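Local coordinates for protein dehydrogenase (PDB 3Q2I) that probably oxidises the sugar of UDP-GlcNAcA with NAD as cofactor, a step required in making 2,3-diacetamido-2,3-dideoxy-D-mannuronic acid, at residues 214-219 against 223-228. Sequence-based numbering, arbitrary orientation.
Sequences ATLARN and EDTGTV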
loop_
_atom_site.group_PDB
_atom_site.type_symbol
_atom_site.label_atom_id
_atom_site.label_comp_id
_atom_site.label_asym_id
_atom_site.label_seq_id
_atom_site.Cartn_x
_atom_site.Cartn_y
_atom_site.Cartn_z
ATOM N N ALA A 214 14.176 17.623 -6.229
ATOM C CA ALA A 214 13.350 18.585 -6.955
ATOM C C ALA A 214 14.249 19.300 -7.942
ATOM O O ALA A 214 15.465 19.340 -7.709
ATOM C CB ALA A 214 12.783 19.608 -5.980
ATOM N N THR A 215 13.613 19.891 -8.957
ATOM C CA THR A 215 14.354 20.816 -9.836
ATOM C C THR A 215 13.739 22.154 -9.482
ATOM O O THR A 215 12.621 22.467 -9.964
ATOM C CB THR A 215 14.058 20.502 -11.300
ATOM O OG1 THR A 215 14.418 19.136 -11.570
ATOM C CG2 THR A 215 14.913 21.395 -12.189
ATOM N N LEU A 216 14.390 22.904 -8.609
ATOM C CA LEU A 216 13.805 24.159 -8.121
ATOM C C LEU A 216 14.123 25.394 -8.955
ATOM O O LEU A 216 13.462 26.436 -8.824
ATOM C CB LEU A 216 14.162 24.450 -6.663
ATOM C CG LEU A 216 13.716 23.297 -5.766
ATOM C CD1 LEU A 216 14.160 23.569 -4.328
ATOM C CD2 LEU A 216 12.165 23.226 -5.782
ATOM N N ALA A 217 15.139 25.282 -9.806
ATOM C CA ALA A 217 15.493 26.495 -10.585
ATOM C C ALA A 217 16.049 26.196 -11.949
ATOM O O ALA A 217 15.815 26.957 -12.880
ATOM C CB ALA A 217 16.472 27.353 -9.862
ATOM N N ARG A 218 16.840 25.144 -12.111
ATOM C CA ARG A 218 17.476 24.950 -13.417
ATOM C C ARG A 218 16.540 24.358 -14.456
ATOM O O ARG A 218 15.543 23.716 -14.119
ATOM C CB ARG A 218 18.733 24.097 -13.264
ATOM C CG ARG A 218 19.727 24.763 -12.355
ATOM C CD ARG A 218 20.415 25.989 -13.032
ATOM N NE ARG A 218 21.236 26.638 -12.022
ATOM C CZ ARG A 218 20.865 27.686 -11.292
ATOM N NH1 ARG A 218 19.694 28.278 -11.543
ATOM N NH2 ARG A 218 21.699 28.189 -10.388
ATOM N N ASN A 219 16.835 24.618 -15.727
ATOM C CA ASN A 219 16.068 24.076 -16.822
ATOM C C ASN A 219 16.696 22.777 -17.319
ATOM O O ASN A 219 17.444 22.732 -18.308
ATOM C CB ASN A 219 15.961 25.132 -17.936
ATOM C CG ASN A 219 15.085 26.301 -17.512
ATOM O OD1 ASN A 219 13.985 26.098 -16.989
ATOM N ND2 ASN A 219 15.564 27.532 -17.735
ATOM N N GLU A 223 17.384 16.481 -10.752
ATOM C CA GLU A 223 17.322 17.352 -9.589
ATOM C C GLU A 223 18.479 18.315 -9.497
ATOM O O GLU A 223 19.638 17.928 -9.768
ATOM C CB GLU A 223 17.131 16.557 -8.282
ATOM C CG GLU A 223 18.413 15.882 -7.691
ATOM C CD GLU A 223 18.946 14.657 -8.398
ATOM O OE1 GLU A 223 18.324 14.130 -9.337
ATOM O OE2 GLU A 223 20.036 14.151 -8.006
ATOM N N ASP A 224 18.170 19.548 -9.113
ATOM C CA ASP A 224 19.189 20.464 -8.642
ATOM C C ASP A 224 19.327 20.557 -7.146
ATOM O O ASP A 224 20.250 21.219 -6.639
ATOM C CB ASP A 224 19.074 21.870 -9.309
ATOM C CG ASP A 224 17.730 22.541 -9.034
ATOM O OD1 ASP A 224 17.098 22.256 -7.978
ATOM O OD2 ASP A 224 17.340 23.374 -9.879
ATOM N N THR A 225 18.403 19.887 -6.418
ATOM C CA THR A 225 18.300 20.022 -4.964
ATOM C C THR A 225 17.740 18.710 -4.411
ATOM O O THR A 225 16.851 18.139 -5.005
ATOM C CB THR A 225 17.301 21.164 -4.608
ATOM O OG1 THR A 225 17.783 22.397 -5.191
ATOM C CG2 THR A 225 17.146 21.360 -3.093
ATOM N N GLY A 226 18.223 18.270 -3.253
ATOM C CA GLY A 226 17.682 17.020 -2.693
ATOM C C GLY A 226 18.069 16.847 -1.255
ATOM O O GLY A 226 19.055 17.402 -0.781
ATOM N N THR A 227 17.345 15.980 -0.554
ATOM C CA THR A 227 17.690 15.612 0.793
ATOM C C THR A 227 17.342 14.134 0.987
ATOM O O THR A 227 16.386 13.646 0.376
ATOM C CB THR A 227 16.996 16.520 1.838
ATOM O OG1 THR A 227 17.526 16.223 3.128
ATOM C CG2 THR A 227 15.434 16.426 1.838
ATOM N N VAL A 228 18.203 13.432 1.708
ATOM C CA VAL A 228 17.931 12.009 1.936
ATOM C C VAL A 228 18.113 11.708 3.406
ATOM O O VAL A 228 19.160 12.067 3.949
ATOM C CB VAL A 228 18.814 11.113 1.076
ATOM C CG1 VAL A 228 20.299 11.396 1.259
ATOM C CG2 VAL A 228 18.445 9.647 1.291
#
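Ala214 faces both Asp224 and Thr225 in a classic beta bulge, where antiparallel strands 206-214 and 225-232 of the C-terminal alpha/beta domain meet at their connecting loop. The bulge rests on two backbone bonds, Ala214 N to Thr225 O (3.0 Å) and Thr225 N to Ala214 O (3.3 Å), with a weak third from Asp224 N to Ala214 O. The Asp224 carboxylate grips the loop: CG sits between the backbone N and the carbonyl carbon (chi1 60°), which aims the group at the amides of Leu216, Ala217 and Arg218. OD1 takes Leu216 N at 2.9 Å on its syn side, 24° out of the carboxylate plane, while Thr225 OG1 reaches it from the opposite face. Beside them, Leu216 crosses Thr225 at about a right angle, its CD1 lying 3.9 Å from Thr225 CG2; Gly235 and Tyr157 of a second subunit pack on Leu216 and Thr225, respectively. The Arg218 guanidinium takes no part in gripping Asp224; its NE donates to Arg167 O, a residue of the UDP-sugar pocket. With OD2 also doubly bonded, four donors should fix the carboxylate's rotation and probably stabilise its negative charge: Arg218 N meets Asp224 OD2 at 2.9 Å, nearly in line with the C-O bond, while Ala217 N takes that oxygen's syn lone pair.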